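Local structure of acyl-CoA dehydrogenase FadE3 (Mycobacterium smegmatis, 4IV6) at residues B[13-18]-B[68-73]; B[19-24]-B[44-49]; B[31-36]-B[80-85]; B[97-102]-B[186-191]. The protein belongs to the acyl-CoA dehydrogenase family of flavoproteins and carries bound dihydroflavine-adenine dinucleotide in a four-chain assembly. All coordinates share one frame; numbering follows the deposited sequence. Where two conformers were deposited one is given.

Contacts 1, 2 and 3 lie within the helical N-terminal domain. Contact 4 joins that domain to the beta-rich middle domain. Contacts 1 and 2 share helix 9-26, and their centres are about 12 Å apart. Contacts 2 and 3 touch directly: E23 OE2 and R80 NH2 form a salt bridge of 2.8 Å, and V22 packs on G81. Helix 83-102 links contact 3, at its start, to contact 4, at its end. The centres of these two are about 29 Å apart, on opposite sides of the chain's centre. The side chain of E34 in contact 3 is about 12 Å from a bound dihydroflavine-adenine dinucleotide, and that of I186 in contact 4 about 11 Å from one.

Contact 1. Residues B[13-18]-B[68-73]; sequences TIVKTV and MPCYVQ
Two near-parallel helices of the N-terminal alpha-helical domain meet here, with I14 and V15 of helix 9-26 facing C70 and Q73 of helix 68-81. The axes of the two segments run in the same direction, 5° apart, and approach to 9.7 Å. The closest backbone pair is V15 and Q73, with CA atoms 6.5 Å apart. No hydrogen bond crosses the contact, and the touching side-chain atoms are carbon and sulfur.

The methyl branch of I14 makes the shortest approach: I14 CG2 lies 3.4 Å from C70 SG. With the longer branch of I14 anti to the backbone N (chi1 -178°) and leading away from helix 68-81, the methyl CG2 is left to meet C70. V15 points toward helix 68-81. Its CG2 rests 3.9 Å from Q73 CB, at the root of the glutamine side chain. The same methyl is 4.3 Å from C70 SG, so it borders both residues.

Within helix 9-26, T13 O takes two donors one turn on. T17 N bonds to it at 2.8 Å. T17 OG1 bonds to it at 2.9 Å, from above the carbonyl plane.

I14 and V18 also pack on V74 of helix 68-81. L7, in the loop before helix 9-26, touches C70 and Q73. On helix 68-81, M68, Y71 and V72 reach helix 234-270, while M68 and P69 reach helix 282-310.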
loop_
_atom_site.group_PDB
_atom_site.type_symbol
_atom_site.label_atom_id
_atom_site.label_comp_id
_atom_site.label_asym_id
_atom_site.label_seq_id
_atom_site.Cartn_x
_atom_site.Cartn_y
_atom_site.Cartn_z
ATOM N N THR B 13 -20.907 26.524 18.819
ATOM C CA THR B 13 -20.972 27.802 18.156
ATOM C C THR B 13 -19.616 28.218 17.595
ATOM O O THR B 13 -19.556 28.722 16.462
ATOM C CB THR B 13 -21.544 28.880 19.112
ATOM O OG1 THR B 13 -22.933 28.584 19.380
ATOM C CG2 THR B 13 -21.440 30.266 18.498
ATOM N N ILE B 14 -18.545 28.047 18.370
ATOM C CA ILE B 14 -17.209 28.453 17.892
ATOM C C ILE B 14 -16.848 27.641 16.630
ATOM O O ILE B 14 -16.387 28.212 15.638
ATOM C CB ILE B 14 -16.110 28.391 18.987
ATOM C CG1 ILE B 14 -14.748 28.856 18.473
ATOM C CG2 ILE B 14 -15.833 26.987 19.460
ATOM C CD1 ILE B 14 -14.710 30.315 18.087
ATOM N N VAL B 15 -17.109 26.336 16.646
ATOM C CA VAL B 15 -16.832 25.501 15.476
ATOM C C VAL B 15 -17.610 26.047 14.276
ATOM O O VAL B 15 -17.033 26.245 13.214
ATOM C CB VAL B 15 -17.161 24.027 15.740
ATOM C CG1 VAL B 15 -16.977 23.201 14.460
ATOM C CG2 VAL B 15 -16.269 23.470 16.848
ATOM N N LYS B 16 -18.898 26.366 14.462
ATOM C CA LYS B 16 -19.710 26.900 13.361
ATOM C C LYS B 16 -19.220 28.237 12.856
ATOM O O LYS B 16 -19.222 28.504 11.658
ATOM C CB LYS B 16 -21.165 27.068 13.771
ATOM C CG LYS B 16 -21.876 25.762 14.046
ATOM C CD LYS B 16 -23.331 26.034 14.348
ATOM C CE LYS B 16 -23.896 25.059 15.360
ATOM N NZ LYS B 16 -24.112 23.737 14.732
ATOM N N THR B 17 -18.826 29.088 13.791
ATOM C CA THR B 17 -18.279 30.391 13.460
ATOM C C THR B 17 -17.035 30.260 12.604
ATOM O O THR B 17 -16.866 30.995 11.636
ATOM C CB THR B 17 -17.955 31.152 14.747
ATOM O OG1 THR B 17 -19.194 31.418 15.405
ATOM C CG2 THR B 17 -17.244 32.479 14.457
ATOM N N VAL B 18 -16.161 29.317 12.953
ATOM C CA VAL B 18 -14.927 29.118 12.221
ATOM C C VAL B 18 -15.224 28.527 10.817
ATOM O O VAL B 18 -14.663 28.980 9.832
ATOM C CB VAL B 18 -13.918 28.292 13.052
ATOM C CG1 VAL B 18 -12.650 28.035 12.280
ATOM C CG2 VAL B 18 -13.571 29.039 14.340
ATOM N N MET B 68 -10.521 19.977 24.519
ATOM C CA MET B 68 -9.667 19.497 23.452
ATOM C C MET B 68 -10.475 18.974 22.256
ATOM O O MET B 68 -10.098 19.247 21.122
ATOM C CB MET B 68 -8.683 18.453 23.942
ATOM C CG MET B 68 -7.688 17.978 22.865
ATOM S SD MET B 68 -6.699 19.282 22.087
ATOM C CE MET B 68 -5.550 19.578 23.407
ATOM N N PRO B 69 -11.583 18.253 22.484
ATOM C CA PRO B 69 -12.387 17.909 21.307
ATOM C C PRO B 69 -12.862 19.140 20.523
ATOM O O PRO B 69 -12.901 19.115 19.294
ATOM C CB PRO B 69 -13.549 17.107 21.897
ATOM C CG PRO B 69 -12.944 16.479 23.114
ATOM C CD PRO B 69 -12.055 17.545 23.685
ATOM N N CYS B 70 -13.155 20.234 21.206
ATOM C CA CYS B 70 -13.570 21.453 20.504
ATOM C C CYS B 70 -12.369 22.038 19.780
ATOM O O CYS B 70 -12.464 22.437 18.616
ATOM C CB CYS B 70 -14.147 22.488 21.479
ATOM S SG CYS B 70 -14.437 24.115 20.728
ATOM N N TYR B 71 -11.236 22.065 20.459
ATOM C CA TYR B 71 -10.022 22.642 19.888
ATOM C C TYR B 71 -9.650 21.945 18.548
ATOM O O TYR B 71 -9.358 22.609 17.539
ATOM C CB TYR B 71 -8.857 22.553 20.882
ATOM C CG TYR B 71 -7.575 23.083 20.280
ATOM C CD1 TYR B 71 -7.329 24.447 20.206
ATOM C CD2 TYR B 71 -6.642 22.223 19.745
ATOM C CE1 TYR B 71 -6.189 24.939 19.613
ATOM C CE2 TYR B 71 -5.481 22.703 19.177
ATOM C CZ TYR B 71 -5.249 24.044 19.093
ATOM O OH TYR B 71 -4.087 24.505 18.502
ATOM N N VAL B 72 -9.670 20.616 18.538
ATOM C CA VAL B 72 -9.279 19.889 17.321
ATOM C C VAL B 72 -10.258 20.154 16.186
ATOM O O VAL B 72 -9.859 20.251 15.034
ATOM C CB VAL B 72 -9.016 18.391 17.569
ATOM C CG1 VAL B 72 -7.938 18.223 18.638
ATOM C CG2 VAL B 72 -10.258 17.653 17.988
ATOM N N GLN B 73 -11.538 20.300 16.515
ATOM C CA GLN B 73 -12.513 20.625 15.501
ATOM C C GLN B 73 -12.292 22.034 14.944
ATOM O O GLN B 73 -12.459 22.252 13.751
ATOM C CB GLN B 73 -13.924 20.431 16.017
ATOM C CG GLN B 73 -14.278 18.956 16.228
ATOM C CD GLN B 73 -15.601 18.772 16.923
ATOM O OE1 GLN B 73 -15.681 18.224 18.035
ATOM N NE2 GLN B 73 -16.642 19.262 16.305
#

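Contact 2. Residues B[19-24]-B[44-49]; sequences HDFVEK and IETMKE
F21 of helix 9-26 reaches across to T46 and M47 of helix 41-50, and its ring makes the whole contact on its side. The apolar touches come at two parts of the ring. T46 CG2 lies 3.7 Å from F21 CE1 and equally near CD1. M47 CG lies 3.7 Å from F21 CE2 and equally near CZ. Both approaches are oblique to the ring plane. F21 CG is anti to the backbone N (chi1 161°), which carries the ring out toward helix 41-50. The side chains of F21 and M47 cross at about a right angle.

The sulfur adds a Met-aromatic contact. M47 SD is 5.3 Å from the centroid of the F21 ring, 69° off the ring normal.

Polar groups take no part across the contact. T46 turns its methyl to the ring, while its OG1 hydrogen-bonds to E42 O within its own helix. L78 of helix 68-81 packs on both F21 and M47. L43 and I50 of helix 41-50 also touch F21.

This is plain helix-to-helix core packing, with one aromatic ring bridging two helices of the N-terminal domain of an acyl-CoA dehydrogenase.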
loop_
_atom_site.group_PDB
_atom_site.type_symbol
_atom_site.label_atom_id
_atom_site.label_comp_id
_atom_site.label_asym_id
_atom_site.label_seq_id
_atom_site.Cartn_x
_atom_site.Cartn_y
_atom_site.Cartn_z
ATOM N N HIS B 19 -16.163 27.585 10.728
ATOM C CA HIS B 19 -16.636 27.056 9.444
ATOM C C HIS B 19 -17.168 28.150 8.513
ATOM O O HIS B 19 -16.850 28.181 7.323
ATOM C CB HIS B 19 -17.738 26.041 9.703
ATOM C CG HIS B 19 -18.283 25.417 8.470
ATOM N ND1 HIS B 19 -17.763 24.256 7.939
ATOM C CD2 HIS B 19 -19.327 25.762 7.679
ATOM C CE1 HIS B 19 -18.449 23.922 6.860
ATOM N NE2 HIS B 19 -19.402 24.820 6.680
ATOM N N ASP B 20 -17.995 29.039 9.072
ATOM C CA ASP B 20 -18.554 30.160 8.319
ATOM C C ASP B 20 -17.477 31.117 7.843
ATOM O O ASP B 20 -17.507 31.579 6.713
ATOM C CB ASP B 20 -19.573 30.914 9.169
ATOM C CG ASP B 20 -20.856 30.163 9.293
ATOM O OD1 ASP B 20 -20.936 29.087 8.657
ATOM O OD2 ASP B 20 -21.781 30.640 9.989
ATOM N N PHE B 21 -16.521 31.409 8.716
ATOM C CA PHE B 21 -15.366 32.248 8.390
ATOM C C PHE B 21 -14.598 31.626 7.233
ATOM O O PHE B 21 -14.192 32.322 6.301
ATOM C CB PHE B 21 -14.473 32.375 9.630
ATOM C CG PHE B 21 -13.048 32.804 9.364
ATOM C CD1 PHE B 21 -12.756 34.088 8.983
ATOM C CD2 PHE B 21 -12.000 31.940 9.611
ATOM C CE1 PHE B 21 -11.434 34.484 8.770
ATOM C CE2 PHE B 21 -10.680 32.330 9.412
ATOM C CZ PHE B 21 -10.400 33.603 9.007
ATOM N N VAL B 22 -14.459 30.303 7.268
ATOM C CA VAL B 22 -13.746 29.598 6.207
ATOM C C VAL B 22 -14.523 29.694 4.881
ATOM O O VAL B 22 -13.942 30.048 3.862
ATOM C CB VAL B 22 -13.415 28.161 6.615
ATOM C CG1 VAL B 22 -13.082 27.283 5.399
ATOM C CG2 VAL B 22 -12.280 28.173 7.605
ATOM N N GLU B 23 -15.815 29.400 4.916
ATOM C CA GLU B 23 -16.640 29.457 3.732
ATOM C C GLU B 23 -16.760 30.871 3.146
ATOM O O GLU B 23 -16.631 31.027 1.964
ATOM C CB GLU B 23 -18.039 28.898 4.007
ATOM C CG GLU B 23 -18.077 27.414 4.340
ATOM C CD GLU B 23 -17.630 26.575 3.159
ATOM O OE1 GLU B 23 -18.248 26.681 2.104
ATOM O OE2 GLU B 23 -16.610 25.873 3.290
ATOM N N LYS B 24 -16.979 31.886 3.975
ATOM C CA LYS B 24 -17.284 33.238 3.464
ATOM C C LYS B 24 -16.056 34.130 3.289
ATOM O O LYS B 24 -16.004 34.957 2.374
ATOM C CB LYS B 24 -18.259 33.951 4.389
ATOM C CG LYS B 24 -19.528 33.174 4.736
ATOM C CD LYS B 24 -20.400 32.907 3.535
ATOM C CE LYS B 24 -21.641 32.080 3.918
ATOM N NZ LYS B 24 -22.548 32.784 4.866
ATOM N N ILE B 44 -6.003 36.682 9.520
ATOM C CA ILE B 44 -5.446 36.398 10.832
ATOM C C ILE B 44 -6.041 37.350 11.888
ATOM O O ILE B 44 -6.329 36.934 13.010
ATOM C CB ILE B 44 -3.902 36.412 10.795
ATOM C CG1 ILE B 44 -3.411 35.135 10.103
ATOM C CG2 ILE B 44 -3.323 36.464 12.198
ATOM C CD1 ILE B 44 -1.910 35.046 9.944
ATOM N N GLU B 45 -6.265 38.598 11.509
ATOM C CA GLU B 45 -6.880 39.569 12.405
ATOM C C GLU B 45 -8.304 39.141 12.786
ATOM O O GLU B 45 -8.675 39.218 13.944
ATOM C CB GLU B 45 -6.853 40.953 11.761
ATOM C CG GLU B 45 -7.073 42.094 12.721
ATOM C CD GLU B 45 -5.987 42.218 13.795
ATOM O OE1 GLU B 45 -4.802 41.848 13.610
ATOM O OE2 GLU B 45 -6.359 42.716 14.857
ATOM N N THR B 46 -9.066 38.647 11.824
ATOM C CA THR B 46 -10.387 38.118 12.107
ATOM C C THR B 46 -10.267 36.910 13.039
ATOM O O THR B 46 -11.071 36.738 13.942
ATOM C CB THR B 46 -11.131 37.735 10.810
ATOM O OG1 THR B 46 -11.280 38.906 9.986
ATOM C CG2 THR B 46 -12.503 37.136 11.120
ATOM N N MET B 47 -9.238 36.090 12.853
ATOM C CA MET B 47 -9.013 34.960 13.764
ATOM C C MET B 47 -8.750 35.421 15.176
ATOM O O MET B 47 -9.280 34.851 16.138
ATOM C CB MET B 47 -7.867 34.072 13.272
ATOM C CG MET B 47 -8.259 33.332 12.008
ATOM S SD MET B 47 -6.853 32.620 11.142
ATOM C CE MET B 47 -6.143 31.593 12.413
ATOM N N LYS B 48 -7.976 36.485 15.315
ATOM C CA LYS B 48 -7.776 37.063 16.634
ATOM C C LYS B 48 -9.118 37.474 17.299
ATOM O O LYS B 48 -9.366 37.127 18.457
ATOM C CB LYS B 48 -6.832 38.251 16.560
ATOM C CG LYS B 48 -5.421 37.898 16.133
ATOM C CD LYS B 48 -4.548 39.135 16.120
ATOM C CE LYS B 48 -3.196 38.782 15.568
ATOM N NZ LYS B 48 -2.224 39.859 15.776
ATOM N N GLU B 49 -9.973 38.181 16.571
ATOM C CA GLU B 49 -11.270 38.636 17.104
ATOM C C GLU B 49 -12.177 37.458 17.511
ATOM O O GLU B 49 -12.859 37.496 18.525
ATOM C CB GLU B 49 -11.985 39.506 16.063
ATOM C CG GLU B 49 -11.224 40.785 15.697
ATOM C CD GLU B 49 -11.654 41.453 14.374
ATOM O OE1 GLU B 49 -12.525 40.920 13.626
ATOM O OE2 GLU B 49 -11.070 42.531 14.075
#

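Contact 3. Residues B[31-36]-B[80-85]; sequences RELEHA and RGWMSL
W82 packs its indole against L33 and E34 of helix 30-35. The aliphatic part of E34 lies along the nitrogen side of the indole. E34 CG lies 3.5 Å from W82 NE1 and is also near CE2. E34 CB is by CE2 too, and 3.8 Å from W82 CZ2 on the six-membered ring. The far rim of that ring meets L33. There L33 CB is 4.0 Å from W82 CH2, and L33 CD1 is 4.1 Å from W82 CZ3. L33 CB and E34 CG lie oblique to the ring plane; the L33 side chain crosses that of W82 at about a right angle. No hydrogen bond joins the segments.

The bend at chi2 of E34 (-82°) turns the carboxylate away from the indole. Its plane stands 76° from that of the ring. This buried group has an outside partner: E34 OE2 forms a salt bridge with R357 NH1 of helix 352-364.

The contact lies in the N-terminal helical domain, where W82 occupies the break between helix 68-81 and helix 83-102. W82 is the first residue to leave helical geometry, and its side chain points toward helix 30-35. Past the break, L85 N bonds to W82 O at 2.9 Å.

One face of the indole carries S84 CB, 3.6 Å above the plane and toward the rim. V26 and P40 also touch W82. Further out, K207 NZ hydrogen-bonds to E34 O and H35 O, and K207 O receives a hydrogen bond from S84 OG.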
loop_
_atom_site.group_PDB
_atom_site.type_symbol
_atom_site.label_atom_id
_atom_site.label_comp_id
_atom_site.label_asym_id
_atom_site.label_seq_id
_atom_site.Cartn_x
_atom_site.Cartn_y
_atom_site.Cartn_z
ATOM N N ARG B 31 -6.800 31.353 -3.015
ATOM C CA ARG B 31 -5.974 31.077 -4.185
ATOM C C ARG B 31 -5.013 32.209 -4.467
ATOM O O ARG B 31 -3.836 31.976 -4.619
ATOM C CB ARG B 31 -6.789 30.754 -5.442
ATOM C CG ARG B 31 -5.884 30.397 -6.646
ATOM C CD ARG B 31 -6.632 30.122 -7.953
ATOM N NE ARG B 31 -7.966 29.648 -7.633
ATOM C CZ ARG B 31 -8.262 28.433 -7.210
ATOM N NH1 ARG B 31 -7.328 27.488 -7.124
ATOM N NH2 ARG B 31 -9.520 28.148 -6.910
ATOM N N GLU B 32 -5.521 33.433 -4.537
ATOM C CA GLU B 32 -4.691 34.573 -4.880
ATOM C C GLU B 32 -3.613 34.771 -3.822
ATOM O O GLU B 32 -2.450 34.971 -4.149
ATOM C CB GLU B 32 -5.539 35.841 -5.034
ATOM N N LEU B 33 -3.985 34.721 -2.555
ATOM C CA LEU B 33 -3.016 34.945 -1.497
ATOM C C LEU B 33 -1.945 33.848 -1.503
ATOM O O LEU B 33 -0.771 34.168 -1.502
ATOM C CB LEU B 33 -3.688 34.966 -0.123
ATOM C CG LEU B 33 -4.722 36.070 0.191
ATOM C CD1 LEU B 33 -5.450 35.705 1.464
ATOM C CD2 LEU B 33 -4.092 37.457 0.312
ATOM N N GLU B 34 -2.383 32.576 -1.529
ATOM C CA GLU B 34 -1.500 31.376 -1.375
ATOM C C GLU B 34 -0.560 31.319 -2.549
ATOM O O GLU B 34 0.639 31.101 -2.368
ATOM C CB GLU B 34 -2.315 30.070 -1.286
ATOM C CG GLU B 34 -1.582 28.797 -0.797
ATOM C CD GLU B 34 -0.795 28.079 -1.869
ATOM O OE1 GLU B 34 -1.068 28.252 -3.067
ATOM O OE2 GLU B 34 0.111 27.284 -1.513
ATOM N N HIS B 35 -1.101 31.545 -3.744
ATOM C CA HIS B 35 -0.281 31.559 -4.952
ATOM C C HIS B 35 0.782 32.665 -4.853
ATOM O O HIS B 35 1.918 32.459 -5.262
ATOM C CB HIS B 35 -1.124 31.719 -6.229
ATOM C CG HIS B 35 -0.303 31.947 -7.471
ATOM N ND1 HIS B 35 -0.108 33.199 -8.025
ATOM C CD2 HIS B 35 0.394 31.083 -8.248
ATOM C CE1 HIS B 35 0.659 33.093 -9.097
ATOM N NE2 HIS B 35 0.981 31.821 -9.253
ATOM N N ALA B 36 0.431 33.807 -4.280
ATOM C CA ALA B 36 1.383 34.956 -4.206
ATOM C C ALA B 36 2.253 34.957 -2.941
ATOM O O ALA B 36 3.033 35.865 -2.720
ATOM C CB ALA B 36 0.632 36.274 -4.318
ATOM N N ARG B 80 -9.089 22.882 6.829
ATOM C CA ARG B 80 -9.932 22.617 5.706
ATOM C C ARG B 80 -9.944 23.794 4.714
ATOM O O ARG B 80 -9.822 23.599 3.504
ATOM C CB ARG B 80 -11.330 22.298 6.206
ATOM C CG ARG B 80 -12.378 22.006 5.147
ATOM C CD ARG B 80 -13.735 21.845 5.857
ATOM N NE ARG B 80 -14.800 21.923 4.874
ATOM C CZ ARG B 80 -15.428 23.025 4.492
ATOM N NH1 ARG B 80 -16.344 22.904 3.562
ATOM N NH2 ARG B 80 -15.245 24.198 5.077
ATOM N N GLY B 81 -10.072 25.015 5.226
ATOM C CA GLY B 81 -9.991 26.192 4.348
ATOM C C GLY B 81 -8.584 26.468 3.821
ATOM O O GLY B 81 -8.381 26.719 2.639
ATOM N N TRP B 82 -7.609 26.422 4.705
ATOM C CA TRP B 82 -6.220 26.704 4.346
ATOM C C TRP B 82 -5.325 26.240 5.480
ATOM O O TRP B 82 -5.396 26.791 6.582
ATOM C CB TRP B 82 -6.014 28.195 4.077
ATOM C CG TRP B 82 -4.706 28.602 3.487
ATOM C CD1 TRP B 82 -3.723 27.794 2.974
ATOM C CD2 TRP B 82 -4.257 29.947 3.294
ATOM N NE1 TRP B 82 -2.700 28.567 2.468
ATOM C CE2 TRP B 82 -2.994 29.886 2.670
ATOM C CE3 TRP B 82 -4.805 31.201 3.590
ATOM C CZ2 TRP B 82 -2.268 31.029 2.342
ATOM C CZ3 TRP B 82 -4.071 32.332 3.259
ATOM C CH2 TRP B 82 -2.820 32.230 2.642
ATOM N N MET B 83 -4.509 25.211 5.204
ATOM C CA MET B 83 -3.663 24.588 6.219
ATOM C C MET B 83 -2.869 25.654 6.974
ATOM O O MET B 83 -2.712 25.585 8.198
ATOM C CB MET B 83 -2.703 23.584 5.564
ATOM C CG MET B 83 -1.871 22.771 6.556
ATOM S SD MET B 83 -0.667 21.678 5.757
ATOM C CE MET B 83 0.568 22.863 5.228
ATOM N N SER B 84 -2.365 26.631 6.222
ATOM C CA SER B 84 -1.531 27.691 6.789
ATOM C C SER B 84 -2.205 28.455 7.955
ATOM O O SER B 84 -1.520 28.939 8.858
ATOM C CB SER B 84 -1.117 28.684 5.683
ATOM O OG SER B 84 -0.306 28.057 4.681
ATOM N N LEU B 85 -3.522 28.615 7.920
ATOM C CA LEU B 85 -4.205 29.335 8.990
ATOM C C LEU B 85 -4.223 28.532 10.297
ATOM O O LEU B 85 -4.114 29.110 11.400
ATOM C CB LEU B 85 -5.631 29.754 8.568
ATOM C CG LEU B 85 -5.701 30.660 7.329
ATOM C CD1 LEU B 85 -7.164 30.990 7.044
ATOM C CD2 LEU B 85 -4.911 31.966 7.488
#

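Contact 4. Residues B[97-102]-B[186-191]; sequences KLLLLF and ILLVEK
L99 and L188 form the tighter part of this contact, between the end of helix 83-102 and strand 184-190. L99 CD2 lies 3.7 Å from L188 CD1, methyl to methyl, and the two side chains cross obliquely. L188 points toward the helix. L99 leaves its backbone at a slant, but with CG anti to the carbonyl carbon, chi1 of -84° swings the isobutyl group over to the strand.

The second pair is looser. L98 CD1 and I186 CD1 stand 4.4 Å apart, although both residues point toward the other segment. No hydrogen bond crosses, and the four touching residues are buried.

The strand, in the middle domain, pairs with strand 166-172; I186 and L188 bond through their backbones to L227 and S225. I186 and L188 alternate along it with L187 and V189, so the helix meets one side of the strand. The contact thus seats the helical N-terminal domain against the beta domain of the acyl-CoA dehydrogenase fold.

L112 and M115 of helix 105-116 pack on L99, and L227 packs on L98. Toward the more exposed end of the strand, partly exposed E190 hydrogen-bonds through OE2 to Y111 OH. Beyond it, K191 NZ hydrogen-bonds to S164 O and A161 O.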
loop_
_atom_site.group_PDB
_atom_site.type_symbol
_atom_site.label_atom_id
_atom_site.label_comp_id
_atom_site.label_asym_id
_atom_site.label_seq_id
_atom_site.Cartn_x
_atom_site.Cartn_y
_atom_site.Cartn_z
ATOM N N LYS B 97 0.001 26.362 26.438
ATOM C CA LYS B 97 -0.065 25.226 27.355
ATOM C C LYS B 97 1.171 25.081 28.234
ATOM O O LYS B 97 1.063 24.783 29.421
ATOM C CB LYS B 97 -0.302 23.947 26.548
ATOM C CG LYS B 97 -0.489 22.681 27.378
ATOM C CD LYS B 97 -1.863 22.620 28.015
ATOM C CE LYS B 97 -2.082 21.281 28.698
ATOM N NZ LYS B 97 -3.375 21.261 29.441
ATOM N N LEU B 98 2.359 25.235 27.655
ATOM C CA LEU B 98 3.578 25.169 28.446
ATOM C C LEU B 98 3.603 26.207 29.587
ATOM O O LEU B 98 4.019 25.898 30.710
ATOM C CB LEU B 98 4.813 25.351 27.578
ATOM C CG LEU B 98 5.064 24.219 26.596
ATOM C CD1 LEU B 98 6.291 24.547 25.765
ATOM C CD2 LEU B 98 5.203 22.883 27.306
ATOM N N LEU B 99 3.163 27.422 29.286
ATOM C CA LEU B 99 3.050 28.469 30.295
ATOM C C LEU B 99 2.085 28.058 31.402
ATOM O O LEU B 99 2.398 28.189 32.580
ATOM C CB LEU B 99 2.583 29.785 29.666
ATOM C CG LEU B 99 3.656 30.677 29.031
ATOM C CD1 LEU B 99 3.026 31.694 28.086
ATOM C CD2 LEU B 99 4.439 31.400 30.115
ATOM N N LEU B 100 0.914 27.558 31.034
ATOM C CA LEU B 100 -0.028 27.114 32.048
ATOM C C LEU B 100 0.540 25.966 32.876
ATOM O O LEU B 100 0.411 25.983 34.080
ATOM C CB LEU B 100 -1.325 26.700 31.412
ATOM C CG LEU B 100 -2.115 27.914 30.919
ATOM C CD1 LEU B 100 -3.086 27.448 29.856
ATOM C CD2 LEU B 100 -2.833 28.615 32.064
ATOM N N LEU B 101 1.190 25.002 32.240
ATOM C CA LEU B 101 1.683 23.811 32.964
ATOM C C LEU B 101 2.869 24.093 33.865
ATOM O O LEU B 101 2.946 23.560 34.962
ATOM C CB LEU B 101 2.060 22.676 31.985
ATOM C CG LEU B 101 0.899 21.977 31.253
ATOM C CD1 LEU B 101 1.427 20.882 30.331
ATOM C CD2 LEU B 101 -0.115 21.394 32.225
ATOM N N PHE B 102 3.775 24.952 33.403
ATOM C CA PHE B 102 5.107 25.086 33.963
ATOM C C PHE B 102 5.526 26.528 34.354
ATOM O O PHE B 102 6.517 26.721 35.041
ATOM C CB PHE B 102 6.119 24.521 32.929
ATOM C CG PHE B 102 5.859 23.077 32.533
ATOM C CD1 PHE B 102 5.922 22.058 33.468
ATOM C CD2 PHE B 102 5.563 22.744 31.235
ATOM C CE1 PHE B 102 5.679 20.735 33.120
ATOM C CE2 PHE B 102 5.329 21.419 30.858
ATOM C CZ PHE B 102 5.393 20.410 31.805
ATOM N N ILE B 186 14.026 25.265 28.478
ATOM C CA ILE B 186 13.267 26.122 27.592
ATOM C C ILE B 186 13.249 27.532 28.170
ATOM O O ILE B 186 12.970 27.714 29.354
ATOM C CB ILE B 186 11.853 25.593 27.414
ATOM C CG1 ILE B 186 11.879 24.252 26.647
ATOM C CG2 ILE B 186 10.991 26.623 26.688
ATOM C CD1 ILE B 186 10.523 23.558 26.618
ATOM N N LEU B 187 13.588 28.514 27.342
ATOM C CA LEU B 187 13.570 29.909 27.735
ATOM C C LEU B 187 12.535 30.631 26.897
ATOM O O LEU B 187 12.388 30.347 25.697
ATOM C CB LEU B 187 14.942 30.575 27.525
ATOM C CG LEU B 187 16.217 29.990 28.165
ATOM C CD1 LEU B 187 17.390 30.955 27.972
ATOM C CD2 LEU B 187 16.061 29.679 29.624
ATOM N N LEU B 188 11.809 31.551 27.530
ATOM C CA LEU B 188 10.833 32.381 26.850
ATOM C C LEU B 188 11.559 33.651 26.421
ATOM O O LEU B 188 11.812 34.503 27.214
ATOM C CB LEU B 188 9.672 32.724 27.792
ATOM C CG LEU B 188 9.027 31.508 28.466
ATOM C CD1 LEU B 188 8.010 31.929 29.493
ATOM C CD2 LEU B 188 8.389 30.650 27.412
ATOM N N VAL B 189 11.887 33.744 25.149
ATOM C CA VAL B 189 12.745 34.786 24.602
ATOM C C VAL B 189 11.942 35.804 23.806
ATOM O O VAL B 189 11.253 35.449 22.847
ATOM C CB VAL B 189 13.763 34.126 23.653
ATOM C CG1 VAL B 189 14.711 35.155 23.045
ATOM C CG2 VAL B 189 14.539 33.074 24.440
ATOM N N GLU B 190 12.056 37.061 24.199
ATOM C CA GLU B 190 11.524 38.159 23.420
ATOM C C GLU B 190 12.526 38.607 22.332
ATOM O O GLU B 190 13.673 38.161 22.291
ATOM C CB GLU B 190 11.169 39.347 24.346
ATOM C CG GLU B 190 10.231 38.944 25.465
ATOM C CD GLU B 190 9.813 40.113 26.348
ATOM O OE1 GLU B 190 10.308 41.240 26.178
ATOM O OE2 GLU B 190 8.981 39.900 27.212
ATOM N N LYS B 191 12.077 39.495 21.461
ATOM C CA LYS B 191 12.900 40.009 20.370
ATOM C C LYS B 191 13.972 41.015 20.869
ATOM O O LYS B 191 13.850 42.218 20.682
ATOM C CB LYS B 191 12.006 40.633 19.296
ATOM C CG LYS B 191 11.068 39.652 18.579
ATOM C CD LYS B 191 11.829 38.702 17.673
ATOM C CE LYS B 191 10.981 37.535 17.173
ATOM N NZ LYS B 191 9.951 37.967 16.206
#